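Local atomic coordinates of endo-beta-N-acetylglucosaminidase F1 (Bacteroides thetaiotaomicron VPI-5482, PDB entry 6TCV), a protein that probably hydrolyses the bond between the two core N-acetylglucosamines of high-mannose N-glycans, as family 18 endo-beta-N-acetylglucosaminidases do. Residues 198-208 with 244-255; 375-386 with 410-421. The protein carries 2 engineered substitutions. All coordinates share one frame; numbering follows the deposited sequence.

Interaction 1: residues 198-208 with 244-255. With MAN (alpha-D-mannopyranose), chain B; NAG (2-acetamido-2-deoxy-beta-D-glucopyranose), chain C; MAN (alpha-D-mannopyranose), chain D; MAN (alpha-D-mannopyranose), chain E.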
loop_
_atom_site.group_PDB
_atom_site.type_symbol
_atom_site.label_atom_id
_atom_site.label_comp_id
_atom_site.label_asym_id
_atom_site.label_seq_id
_atom_site.Cartn_x
_atom_site.Cartn_y
_atom_site.Cartn_z
ATOM N N VAL A 198 6.271 4.127 2.182
ATOM C CA VAL A 198 4.867 4.330 1.804
ATOM C C VAL A 198 4.346 5.582 2.481
ATOM O O VAL A 198 4.588 5.775 3.676
ATOM C CB VAL A 198 4.022 3.109 2.217
ATOM C CG1 VAL A 198 2.554 3.352 1.929
ATOM C CG2 VAL A 198 4.541 1.842 1.550
ATOM N N VAL A 199 3.671 6.440 1.718
ATOM C CA VAL A 199 3.036 7.637 2.262
ATOM C C VAL A 199 1.583 7.698 1.854
ATOM O O VAL A 199 1.217 7.163 0.808
ATOM C CB VAL A 199 3.789 8.912 1.858
ATOM C CG1 VAL A 199 5.285 8.843 2.214
ATOM C CG2 VAL A 199 3.593 9.244 0.414
ATOM N N VAL A 200 0.765 8.258 2.727
ATOM C CA VAL A 200 -0.671 8.380 2.526
ATOM C C VAL A 200 -1.076 9.839 2.466
ATOM O O VAL A 200 -0.721 10.642 3.345
ATOM C CB VAL A 200 -1.439 7.659 3.636
ATOM C CG1 VAL A 200 -2.944 7.781 3.427
ATOM C CG2 VAL A 200 -1.049 6.210 3.724
ATOM N N LEU A 201 -1.884 10.174 1.459
ATOM C CA LEU A 201 -2.523 11.483 1.358
ATOM C C LEU A 201 -3.801 11.449 2.170
ATOM O O LEU A 201 -4.826 10.915 1.713
ATOM C CB LEU A 201 -2.796 11.813 -0.099
ATOM C CG LEU A 201 -1.614 11.585 -1.036
ATOM C CD1 LEU A 201 -2.038 11.901 -2.484
ATOM C CD2 LEU A 201 -0.367 12.361 -0.637
ATOM N N PHE A 202 -3.741 11.969 3.398
ATOM C CA PHE A 202 -4.853 11.841 4.355
ATOM C C PHE A 202 -5.610 13.166 4.346
ATOM O O PHE A 202 -5.101 14.190 4.806
ATOM C CB PHE A 202 -4.286 11.520 5.738
ATOM C CG PHE A 202 -5.343 11.142 6.757
ATOM C CD1 PHE A 202 -5.810 9.834 6.802
ATOM C CD2 PHE A 202 -5.780 12.044 7.701
ATOM C CE1 PHE A 202 -6.744 9.482 7.749
ATOM C CE2 PHE A 202 -6.709 11.708 8.653
ATOM C CZ PHE A 202 -7.172 10.422 8.694
ATOM N N ALA A 203 -6.840 13.186 3.830
ATOM C CA ALA A 203 -7.577 12.053 3.218
ATOM C C ALA A 203 -8.647 12.557 2.292
ATOM O O ALA A 203 -9.321 13.571 2.600
ATOM C CB ALA A 203 -8.267 11.180 4.276
ATOM N N ALA A 204 -8.862 11.818 1.202
ATOM C CA ALA A 204 -10.121 11.894 0.474
ATOM C C ALA A 204 -11.196 11.252 1.340
ATOM O O ALA A 204 -10.931 10.517 2.281
ATOM C CB ALA A 204 -10.021 11.145 -0.866
ATOM N N ASN A 205 -12.447 11.498 0.985
ATOM C CA ASN A 205 -13.571 11.026 1.781
ATOM C C ASN A 205 -14.504 10.121 1.000
ATOM O O ASN A 205 -14.563 10.162 -0.227
ATOM C CB ASN A 205 -14.353 12.209 2.310
ATOM C CG ASN A 205 -13.515 13.079 3.166
ATOM O OD1 ASN A 205 -13.259 14.238 2.868
ATOM N ND2 ASN A 205 -13.049 12.513 4.255
ATOM N N ILE A 206 -15.241 9.288 1.736
ATOM C CA ILE A 206 -16.468 8.688 1.205
ATOM C C ILE A 206 -17.633 9.561 1.656
ATOM O O ILE A 206 -17.753 9.893 2.855
ATOM C CB ILE A 206 -16.633 7.216 1.594
ATOM C CG1 ILE A 206 -17.870 6.654 0.911
ATOM C CG2 ILE A 206 -16.665 6.991 3.109
ATOM C CD1 ILE A 206 -17.979 5.121 0.967
ATOM N N ASN A 207 -18.504 9.921 0.708
ATOM C CA ASN A 207 -19.688 10.717 0.999
ATOM C C ASN A 207 -20.797 10.252 0.063
ATOM O O ASN A 207 -20.554 9.570 -0.948
ATOM C CB ASN A 207 -19.444 12.196 0.760
ATOM C CG ASN A 207 -18.745 12.839 1.926
ATOM O OD1 ASN A 207 -17.526 13.128 1.866
ATOM N ND2 ASN A 207 -19.485 13.085 2.996
ATOM N N TYR A 208 -22.043 10.571 0.432
ATOM C CA TYR A 208 -23.163 10.199 -0.438
ATOM C C TYR A 208 -23.262 11.280 -1.516
ATOM O O TYR A 208 -23.286 12.480 -1.199
ATOM C CB TYR A 208 -24.471 10.154 0.338
ATOM C CG TYR A 208 -25.547 9.429 -0.406
ATOM C CD1 TYR A 208 -25.342 8.111 -0.744
ATOM C CD2 TYR A 208 -26.721 10.028 -0.847
ATOM C CE1 TYR A 208 -26.266 7.372 -1.442
ATOM C CE2 TYR A 208 -27.664 9.270 -1.570
ATOM C CZ TYR A 208 -27.376 7.942 -1.868
ATOM O OH TYR A 208 -28.317 7.165 -2.581
ATOM N N VAL A 244 2.847 6.113 -3.103
ATOM C CA VAL A 244 1.927 7.172 -2.705
ATOM C C VAL A 244 0.518 6.606 -2.739
ATOM O O VAL A 244 0.027 6.225 -3.810
ATOM C CB VAL A 244 2.054 8.411 -3.588
ATOM C CG1 VAL A 244 1.007 9.451 -3.180
ATOM C CG2 VAL A 244 3.451 8.990 -3.508
ATOM N N LEU A 245 -0.140 6.553 -1.588
ATOM C CA LEU A 245 -1.481 6.004 -1.472
ATOM C C LEU A 245 -2.475 7.131 -1.262
ATOM O O LEU A 245 -2.202 8.108 -0.561
ATOM C CB LEU A 245 -1.617 5.053 -0.284
ATOM C CG LEU A 245 -0.551 3.983 -0.120
ATOM C CD1 LEU A 245 -0.894 3.005 0.974
ATOM C CD2 LEU A 245 -0.299 3.234 -1.413
ATOM N N LEU A 246 -3.683 6.950 -1.799
ATOM C CA LEU A 246 -4.790 7.843 -1.476
ATOM C C LEU A 246 -5.424 7.365 -0.178
ATOM O O LEU A 246 -5.799 6.192 -0.052
ATOM C CB LEU A 246 -5.821 7.826 -2.601
ATOM C CG LEU A 246 -6.978 8.847 -2.465
ATOM C CD1 LEU A 246 -6.440 10.278 -2.457
ATOM C CD2 LEU A 246 -7.979 8.606 -3.587
ATOM N N GLY A 247 -5.512 8.238 0.820
ATOM C CA GLY A 247 -6.275 7.909 2.015
ATOM C C GLY A 247 -7.759 8.151 1.766
ATOM O O GLY A 247 -8.141 9.141 1.148
ATOM N N LEU A 248 -8.576 7.226 2.280
ATOM C CA LEU A 248 -10.033 7.362 2.310
ATOM C C LEU A 248 -10.481 7.343 3.760
ATOM O O LEU A 248 -9.998 6.526 4.563
ATOM C CB LEU A 248 -10.711 6.232 1.522
ATOM C CG LEU A 248 -11.181 6.562 0.120
ATOM C CD1 LEU A 248 -12.231 7.671 0.113
ATOM C CD2 LEU A 248 -10.026 6.898 -0.801
ATOM N N LEU A 249 -11.438 8.205 4.066
ATOM C CA LEU A 249 -11.885 8.435 5.429
ATOM C C LEU A 249 -13.376 8.747 5.387
ATOM O O LEU A 249 -13.823 9.533 4.543
ATOM C CB LEU A 249 -11.060 9.627 5.985
ATOM C CG LEU A 249 -11.351 10.050 7.425
ATOM C CD1 LEU A 249 -10.870 9.052 8.436
ATOM C CD2 LEU A 249 -10.695 11.434 7.658
ATOM N N GLY A 250 -14.129 8.236 6.361
ATOM C CA GLY A 250 -15.537 8.600 6.509
ATOM C C GLY A 250 -15.680 10.081 6.769
ATOM O O GLY A 250 -14.729 10.765 7.139
ATOM N N ASN A 251 -16.900 10.595 6.579
ATOM C CA ASN A 251 -17.052 12.041 6.526
ATOM C C ASN A 251 -18.489 12.514 6.801
ATOM O O ASN A 251 -19.032 13.351 6.052
ATOM C CB ASN A 251 -16.574 12.535 5.145
ATOM C CG ASN A 251 -16.327 14.012 5.131
ATOM O OD1 ASN A 251 -15.934 14.622 6.156
ATOM N ND2 ASN A 251 -16.575 14.628 4.024
ATOM N N HIS A 252 -19.101 11.994 7.881
ATOM C CA HIS A 252 -20.262 12.608 8.522
ATOM C C HIS A 252 -21.514 12.558 7.653
ATOM O O HIS A 252 -22.370 13.448 7.753
ATOM C CB HIS A 252 -19.947 14.064 8.909
ATOM C CG HIS A 252 -18.663 14.222 9.658
ATOM N ND1 HIS A 252 -18.557 13.931 11.011
ATOM C CD2 HIS A 252 -17.427 14.614 9.254
ATOM C CE1 HIS A 252 -17.308 14.138 11.394
ATOM N NE2 HIS A 252 -16.604 14.548 10.351
ATOM N N ASP A 253 -21.737 11.437 6.972
ATOM C CA ASP A 253 -23.048 11.191 6.359
ATOM C C ASP A 253 -23.327 9.693 6.423
ATOM O O ASP A 253 -22.609 8.936 7.093
ATOM C CB ASP A 253 -23.193 11.855 4.967
ATOM C CG ASP A 253 -22.414 11.200 3.854
ATOM O OD1 ASP A 253 -22.219 11.935 2.839
ATOM O OD2 ASP A 253 -22.037 10.029 3.911
ATOM N N ILE A 254 -24.375 9.249 5.719
ATOM C CA ILE A 254 -24.843 7.872 5.770
ATOM C C ILE A 254 -23.884 6.863 5.179
ATOM O O ILE A 254 -24.057 5.657 5.391
ATOM C CB ILE A 254 -26.230 7.704 5.087
ATOM C CG1 ILE A 254 -26.133 8.145 3.615
ATOM C CG2 ILE A 254 -27.315 8.415 5.915
ATOM C CD1 ILE A 254 -27.427 7.892 2.840
ATOM N N THR A 255 -22.855 7.307 4.452
ATOM C CA THR A 255 -21.898 6.388 3.841
ATOM C C THR A 255 -20.698 6.138 4.770
ATOM O O THR A 255 -20.313 6.992 5.571
ATOM C CB THR A 255 -21.382 6.882 2.475
ATOM O OG1 THR A 255 -20.582 8.068 2.665
ATOM C CG2 THR A 255 -22.485 7.104 1.474
HETATM C C1 MAN B . -11.400 17.146 7.745
HETATM C C2 MAN B . -11.898 17.391 6.327
HETATM C C3 MAN B . -11.843 16.080 5.560
HETATM C C4 MAN B . -10.456 15.452 5.616
HETATM C C5 MAN B . -9.965 15.330 7.056
HETATM C C6 MAN B . -8.499 14.955 7.150
HETATM O O2 MAN B . -11.078 18.427 5.742
HETATM O O3 MAN B . -12.165 16.326 4.191
HETATM O O4 MAN B . -10.509 14.123 5.102
HETATM O O5 MAN B . -10.091 16.612 7.718
HETATM O O6 MAN B . -8.088 14.923 8.531
HETATM C C1 NAG C . -7.387 9.283 14.346
HETATM C C2 NAG C . -7.461 9.482 12.844
HETATM C C3 NAG C . -7.538 10.947 12.406
HETATM C C4 NAG C . -7.316 11.867 13.591
HETATM C C5 NAG C . -6.105 11.373 14.357
HETATM C C6 NAG C . -5.665 12.294 15.489
HETATM C C7 NAG C . -6.486 7.974 11.160
HETATM C C8 NAG C . -5.205 7.322 10.675
HETATM N N2 NAG C . -6.356 8.799 12.194
HETATM O O3 NAG C . -8.822 11.205 11.830
HETATM O O4 NAG C . -7.049 13.183 13.076
HETATM O O5 NAG C . -6.387 10.099 14.969
HETATM O O6 NAG C . -4.634 11.710 16.216
HETATM O O7 NAG C . -7.589 7.746 10.646
HETATM C C1 MAN D . -16.909 18.359 12.252
HETATM C C2 MAN D . -18.063 17.825 11.419
HETATM C C3 MAN D . -17.930 18.256 9.966
HETATM C C4 MAN D . -17.763 19.764 9.896
HETATM C C5 MAN D . -16.583 20.195 10.756
HETATM C C6 MAN D . -16.384 21.695 10.775
HETATM O O2 MAN D . -19.317 18.320 11.882
HETATM O O3 MAN D . -19.084 17.872 9.211
HETATM O O4 MAN D . -17.446 20.164 8.567
HETATM O O5 MAN D . -16.781 19.760 12.107
HETATM O O6 MAN D . -15.369 22.048 11.688
HETATM C C1 MAN E . -12.750 14.831 11.797
HETATM C C2 MAN E . -12.682 14.905 10.278
HETATM C C3 MAN E . -12.298 16.315 9.856
HETATM C C4 MAN E . -13.303 17.318 10.388
HETATM C C5 MAN E . -13.444 17.144 11.903
HETATM C C6 MAN E . -14.537 18.012 12.476
HETATM O O2 MAN E . -13.947 14.558 9.744
HETATM O O3 MAN E . -12.334 16.339 8.414
HETATM O O4 MAN E . -12.963 18.672 10.107
HETATM O O5 MAN E . -13.723 15.769 12.253
HETATM O O6 MAN E . -15.764 17.680 11.809
HETATM O O HOH W 1 -19.180 9.604 5.305
#
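Val199, Val200 and Leu201 pair in parallel with Val244, Leu245 and Leu246, until a beta bulge at the cis peptide before Ala203 shifts the register by one, so that Ala204 meets Leu248 and Asn205 meets Leu249. Beta-branched valines suit the extended start of the pairing. Val200 turns CG1 anti to its backbone N (chi1 -180°) and lays it 3.6 Å from Gly247 CA, where a side chain on Gly247 would collide with Leu201 O. Leu249 CD2 touches Phe202 CZ, while Ala203 CB lies over one face of that ring, toward its rim.

Farther on, amides take over. Asn205 ND2 donates almost straight (170°) to Leu249 O at 3.1 Å, from the face of that carbonyl opposite to Ile206 N. The same amide serves the chain B mannose: Asn205 OD1 accepts from its O3 at 2.7 Å and ND2 donates to its O4. Asn251 stacks its amide on that of Asn205, the planes 17° apart, and sends ND2 to a lone pair of Asn207 OD1 at 2.8 Å. Asn207 ND2 in turn donates to Asp253 OD1 at 3.0 Å, from above the carboxylate plane, and Tyr208 N reaches this oxygen from the opposite face at 2.8 Å. Asp253 OD2 takes Thr255 N, making an Asx turn, and Thr255 OG1. With alanine instead of Asp253, Tyr208 N and the Thr255 donors would probably lose their acceptors, and the Asn207 amide would be freer to turn. Ile254 CD1 sits over one face of the Tyr208 ring in a CH-pi contact.

In the loop, His252 NE2 hydrogen-bonds O2 of the chain E mannose. Parallel strands whose C-terminal ends and following loop carry polar side chains to sugar are consistent with the substrate-binding end of a (beta/alpha)8 barrel, as in glycoside hydrolase family 18.

Interaction 2: residues 375-386 with 410-421. With NAG (2-acetamido-2-deoxy-beta-D-glucopyranose), chain C; MAN (alpha-D-mannopyranose), chain F.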
loop_
_atom_site.group_PDB
_atom_site.type_symbol
_atom_site.label_atom_id
_atom_site.label_comp_id
_atom_site.label_asym_id
_atom_site.label_seq_id
_atom_site.Cartn_x
_atom_site.Cartn_y
_atom_site.Cartn_z
ATOM N N MET A 375 3.173 6.315 15.534
ATOM C CA MET A 375 3.599 7.549 16.184
ATOM C C MET A 375 2.729 8.698 15.695
ATOM O O MET A 375 2.663 8.967 14.487
ATOM C CB MET A 375 5.060 7.841 15.830
ATOM C CG MET A 375 6.035 6.819 16.362
ATOM S SD MET A 375 7.783 7.065 15.859
ATOM C CE MET A 375 7.677 6.362 14.207
ATOM N N GLU A 376 2.069 9.380 16.634
ATOM C CA GLU A 376 1.243 10.565 16.330
ATOM C C GLU A 376 2.209 11.743 16.410
ATOM O O GLU A 376 2.625 12.155 17.512
ATOM C CB GLU A 376 0.097 10.694 17.328
ATOM C CG GLU A 376 -1.238 11.122 16.719
ATOM C CD GLU A 376 -1.242 12.505 16.109
ATOM O OE1 GLU A 376 -0.164 13.152 16.043
ATOM O OE2 GLU A 376 -2.320 12.970 15.698
ATOM N N PHE A 377 2.710 12.205 15.265
ATOM C CA PHE A 377 3.761 13.215 15.264
ATOM C C PHE A 377 3.250 14.614 15.572
ATOM O O PHE A 377 4.054 15.471 15.943
ATOM C CB PHE A 377 4.458 13.231 13.920
ATOM C CG PHE A 377 5.426 12.100 13.660
ATOM C CD1 PHE A 377 6.318 11.690 14.619
ATOM C CD2 PHE A 377 5.423 11.485 12.400
ATOM C CE1 PHE A 377 7.223 10.656 14.359
ATOM C CE2 PHE A 377 6.326 10.478 12.123
ATOM C CZ PHE A 377 7.206 10.056 13.097
ATOM N N ASN A 378 1.953 14.872 15.433
ATOM C CA ASN A 378 1.407 16.186 15.784
ATOM C C ASN A 378 1.070 16.279 17.269
ATOM O O ASN A 378 1.295 17.326 17.877
ATOM C CB ASN A 378 0.145 16.431 14.952
ATOM C CG ASN A 378 -0.395 17.796 15.171
ATOM O OD1 ASN A 378 0.292 18.802 14.945
ATOM N ND2 ASN A 378 -1.645 17.883 15.630
ATOM N N LEU A 379 0.466 15.230 17.838
ATOM C CA LEU A 379 0.076 15.235 19.243
ATOM C C LEU A 379 1.055 14.603 20.189
ATOM O O LEU A 379 0.990 14.899 21.378
ATOM C CB LEU A 379 -1.252 14.533 19.460
ATOM C CG LEU A 379 -2.477 15.020 18.698
ATOM C CD1 LEU A 379 -3.637 14.139 18.900
ATOM C CD2 LEU A 379 -2.800 16.419 19.179
ATOM N N GLY A 380 1.930 13.756 19.746
ATOM C CA GLY A 380 3.048 13.334 20.540
ATOM C C GLY A 380 2.996 11.914 20.998
ATOM O O GLY A 380 4.010 11.417 21.522
ATOM N N GLY A 381 1.857 11.290 20.963
ATOM C CA GLY A 381 1.707 9.945 21.503
ATOM C C GLY A 381 2.260 8.837 20.596
ATOM O O GLY A 381 2.527 9.032 19.429
ATOM N N GLY A 382 2.417 7.639 21.185
ATOM C CA GLY A 382 2.757 6.447 20.460
ATOM C C GLY A 382 4.197 6.007 20.594
ATOM O O GLY A 382 4.567 4.966 20.031
ATOM N N GLY A 383 5.036 6.801 21.248
ATOM C CA GLY A 383 6.416 6.414 21.539
ATOM C C GLY A 383 7.392 6.849 20.478
ATOM O O GLY A 383 7.095 7.662 19.631
ATOM N N SER A 384 8.606 6.322 20.582
ATOM C CA SER A 384 9.696 6.707 19.690
ATOM C C SER A 384 10.324 5.499 19.025
ATOM O O SER A 384 10.340 4.405 19.589
ATOM C CB SER A 384 10.790 7.452 20.429
ATOM O OG SER A 384 10.302 8.613 21.083
ATOM N N LEU A 385 10.908 5.731 17.859
ATOM C CA LEU A 385 11.617 4.698 17.110
ATOM C C LEU A 385 13.067 4.668 17.563
ATOM O O LEU A 385 14.005 4.999 16.843
ATOM C CB LEU A 385 11.533 4.968 15.617
ATOM C CG LEU A 385 11.945 3.866 14.627
ATOM C CD1 LEU A 385 10.877 2.776 14.720
ATOM C CD2 LEU A 385 12.053 4.394 13.208
ATOM N N SER A 386 13.237 4.273 18.820
ATOM C CA SER A 386 14.543 4.190 19.444
ATOM C C SER A 386 15.272 2.906 19.063
ATOM O O SER A 386 14.697 2.000 18.456
ATOM C CB SER A 386 14.403 4.253 20.970
ATOM O OG SER A 386 13.687 3.093 21.379
ATOM N N LYS A 410 7.280 21.179 13.459
ATOM C CA LYS A 410 7.514 20.245 14.546
ATOM C C LYS A 410 8.629 19.269 14.227
ATOM O O LYS A 410 8.774 18.238 14.899
ATOM C CB LYS A 410 6.243 19.483 14.949
ATOM C CG LYS A 410 5.124 20.401 15.405
ATOM C CD LYS A 410 3.917 19.627 15.925
ATOM C CE LYS A 410 2.851 20.567 16.449
ATOM N NZ LYS A 410 3.257 21.221 17.720
ATOM N N TYR A 411 9.497 19.577 13.258
ATOM C CA TYR A 411 10.547 18.627 12.905
ATOM C C TYR A 411 11.488 18.364 14.077
ATOM O O TYR A 411 12.030 17.263 14.162
ATOM C CB TYR A 411 11.346 19.119 11.699
ATOM C CG TYR A 411 10.802 18.751 10.315
ATOM C CD1 TYR A 411 9.642 18.022 10.151
ATOM C CD2 TYR A 411 11.510 19.099 9.184
ATOM C CE1 TYR A 411 9.185 17.638 8.874
ATOM C CE2 TYR A 411 11.053 18.733 7.920
ATOM C CZ TYR A 411 9.883 18.050 7.787
ATOM O OH TYR A 411 9.412 17.692 6.526
ATOM N N GLY A 412 11.750 19.311 14.961
ATOM C CA GLY A 412 12.579 18.992 16.100
ATOM C C GLY A 412 12.028 17.822 16.901
ATOM O O GLY A 412 12.750 16.898 17.299
ATOM N N SER A 413 10.724 17.867 17.190
ATOM C CA SER A 413 10.061 16.759 17.884
ATOM C C SER A 413 10.083 15.480 17.057
ATOM O O SER A 413 10.432 14.395 17.575
ATOM C CB SER A 413 8.596 17.170 18.144
ATOM O OG SER A 413 7.907 16.125 18.781
ATOM N N VAL A 414 9.672 15.573 15.795
ATOM C CA VAL A 414 9.576 14.377 14.956
ATOM C C VAL A 414 10.930 13.666 14.886
ATOM O O VAL A 414 11.035 12.453 15.102
ATOM C CB VAL A 414 9.058 14.737 13.551
ATOM C CG1 VAL A 414 9.081 13.529 12.615
ATOM C CG2 VAL A 414 7.662 15.325 13.605
ATOM N N PHE A 415 11.992 14.416 14.561
ATOM C CA PHE A 415 13.280 13.786 14.383
ATOM C C PHE A 415 13.873 13.323 15.703
ATOM O O PHE A 415 14.622 12.327 15.736
ATOM C CB PHE A 415 14.235 14.714 13.631
ATOM C CG PHE A 415 13.979 14.705 12.130
ATOM C CD1 PHE A 415 12.994 15.516 11.542
ATOM C CD2 PHE A 415 14.673 13.809 11.291
ATOM C CE1 PHE A 415 12.715 15.503 10.208
ATOM C CE2 PHE A 415 14.419 13.784 9.934
ATOM C CZ PHE A 415 13.454 14.620 9.389
ATOM N N SER A 416 13.573 14.007 16.815
ATOM C CA SER A 416 14.002 13.496 18.112
ATOM C C SER A 416 13.491 12.071 18.303
ATOM O O SER A 416 14.221 11.206 18.810
ATOM C CB SER A 416 13.574 14.423 19.272
ATOM O OG SER A 416 12.210 14.295 19.686
ATOM N N ARG A 417 12.272 11.797 17.848
ATOM C CA ARG A 417 11.640 10.513 18.044
ATOM C C ARG A 417 12.128 9.467 17.061
ATOM O O ARG A 417 11.749 8.290 17.203
ATOM C CB ARG A 417 10.117 10.672 17.968
ATOM C CG ARG A 417 9.562 11.570 19.055
ATOM C CD ARG A 417 8.120 11.924 18.772
ATOM N NE ARG A 417 7.253 10.743 18.933
ATOM C CZ ARG A 417 5.941 10.770 18.703
ATOM N NH1 ARG A 417 5.386 11.899 18.289
ATOM N NH2 ARG A 417 5.220 9.691 18.909
ATOM N N LEU A 418 13.035 9.823 16.169
ATOM C CA LEU A 418 13.610 8.893 15.190
ATOM C C LEU A 418 15.080 8.647 15.506
ATOM O O LEU A 418 15.753 7.973 14.727
ATOM C CB LEU A 418 13.464 9.419 13.752
ATOM C CG LEU A 418 12.028 9.656 13.313
ATOM C CD1 LEU A 418 11.955 10.296 11.971
ATOM C CD2 LEU A 418 11.249 8.313 13.286
ATOM N N GLN A 419 15.617 9.154 16.596
ATOM C CA GLN A 419 17.011 8.898 16.934
ATOM C C GLN A 419 17.255 7.442 17.303
ATOM O O GLN A 419 16.437 6.809 17.957
ATOM C CB GLN A 419 17.418 9.793 18.112
ATOM C CG GLN A 419 17.492 11.229 17.713
ATOM C CD GLN A 419 17.792 12.180 18.837
ATOM O OE1 GLN A 419 17.888 11.798 20.004
ATOM N NE2 GLN A 419 17.970 13.434 18.474
ATOM N N GLY A 420 18.413 6.917 16.894
ATOM C CA GLY A 420 18.847 5.592 17.314
ATOM C C GLY A 420 18.258 4.412 16.545
ATOM O O GLY A 420 18.928 3.384 16.348
ATOM N N GLY A 421 17.000 4.508 16.136
ATOM C CA GLY A 421 16.341 3.357 15.537
ATOM C C GLY A 421 16.924 2.966 14.191
ATOM O O GLY A 421 17.010 1.769 13.848
HETATM C C1 NAG C . -7.387 9.283 14.346
HETATM C C2 NAG C . -7.461 9.482 12.844
HETATM C C3 NAG C . -7.538 10.947 12.406
HETATM C C4 NAG C . -7.316 11.867 13.591
HETATM C C5 NAG C . -6.105 11.373 14.357
HETATM C C6 NAG C . -5.665 12.294 15.489
HETATM C C7 NAG C . -6.486 7.974 11.160
HETATM C C8 NAG C . -5.205 7.322 10.675
HETATM N N2 NAG C . -6.356 8.799 12.194
HETATM O O3 NAG C . -8.822 11.205 11.830
HETATM O O4 NAG C . -7.049 13.183 13.076
HETATM O O5 NAG C . -6.387 10.099 14.969
HETATM O O6 NAG C . -4.634 11.710 16.216
HETATM O O7 NAG C . -7.589 7.746 10.646
HETATM C C1 MAN F . -6.062 21.624 15.264
HETATM C C2 MAN F . -5.027 22.702 15.508
HETATM C C3 MAN F . -3.667 22.052 15.703
HETATM C C4 MAN F . -3.755 21.079 16.866
HETATM C C5 MAN F . -4.896 20.085 16.670
HETATM C C6 MAN F . -5.161 19.309 17.931
HETATM O O2 MAN F . -5.380 23.392 16.724
HETATM O O3 MAN F . -2.705 23.060 15.962
HETATM O O4 MAN F . -2.529 20.357 16.966
HETATM O O5 MAN F . -6.133 20.755 16.370
HETATM O O6 MAN F . -6.193 18.331 17.779
HETATM O O HOH W 2 6.369 14.373 17.218
#
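Arg417, just past the short helix 411-416, plugs its guanidinium into the glycine-rich loop that leads from strand 371-376 toward helix 387-396, a beta-alpha loop of what is probably a (beta/alpha)8 barrel. The chain leaves with CG anti to its carbonyl carbon and bends at chi3 (70°), which carries the flat group among backbone carbonyls. Arg417 NE and NH2 grip Gly383 O side-on, NH2 on a lone pair at 2.9 Å. NH2 also bonds to Gly381 O at 2.8 Å, from the face opposite to Glu376 N. NH1 points nearly straight (170°) at Glu376 O, 2.9 Å away and close to the guanidinium plane, though above the plane of that carbonyl. Arginine suits the place because its long chain ends in several N-H groups, enough to tie together the carbonyls of Glu376, at the strand's end, and of Gly381 and Gly383 in the loop. Gly380, Gly382 and Gly383 adopt backbone angles at which a side chain would strike the preceding carbonyl oxygen, so glycine lets the loop curl round the arginine.

Phe377 fills the angle between loop and helix. With chi1 at 174°, Val414 CG1 points away from its own backbone N and lies over the centre of the Phe377 ring, 3.8 Å from Phe377 CE1, while Val414 CG2 rests near Phe377 CB. The guanidinium stands steeply to the ring, with NH1 near CD1. Farther along, Leu418 CD2 meets Leu385 CD2 at 4.0 Å, an apolar contact beside Leu385 N, which donates to Arg417 O. Toward the glycan, Asn378 ND2 donates to O4 of the chain F mannose, and Glu376 OE2 accepts from O6 of the N-acetylglucosamine. One water links helix and loop: it accepts from Arg417 NH1, donates to Phe377 O and bonds to Ser413 OG at 2.8 Å.

Overall arrangement
Interaction 1 closes along the chain before interaction 2 opens. Their centres lie about 25 Å apart and their nearest atoms about 8 Å, without touching, yet strands 198-209 and 371-376 belong to the same mixed sheet, joined through strands 169-175 and 400-404. Interaction 1 pairs two neighbouring strands of that sheet, whereas interaction 2 packs the loop after strand 371-376 against the short helix following strand 400-404. Phe404 bridges them, meeting Phe202 edge-to-face and bonding to the backbone of Met375 and Phe377. Both contacts reach the same N-acetylglucosamine, and each also holds mannose, so together they border the glycan from two places on what is probably the rim of the barrel.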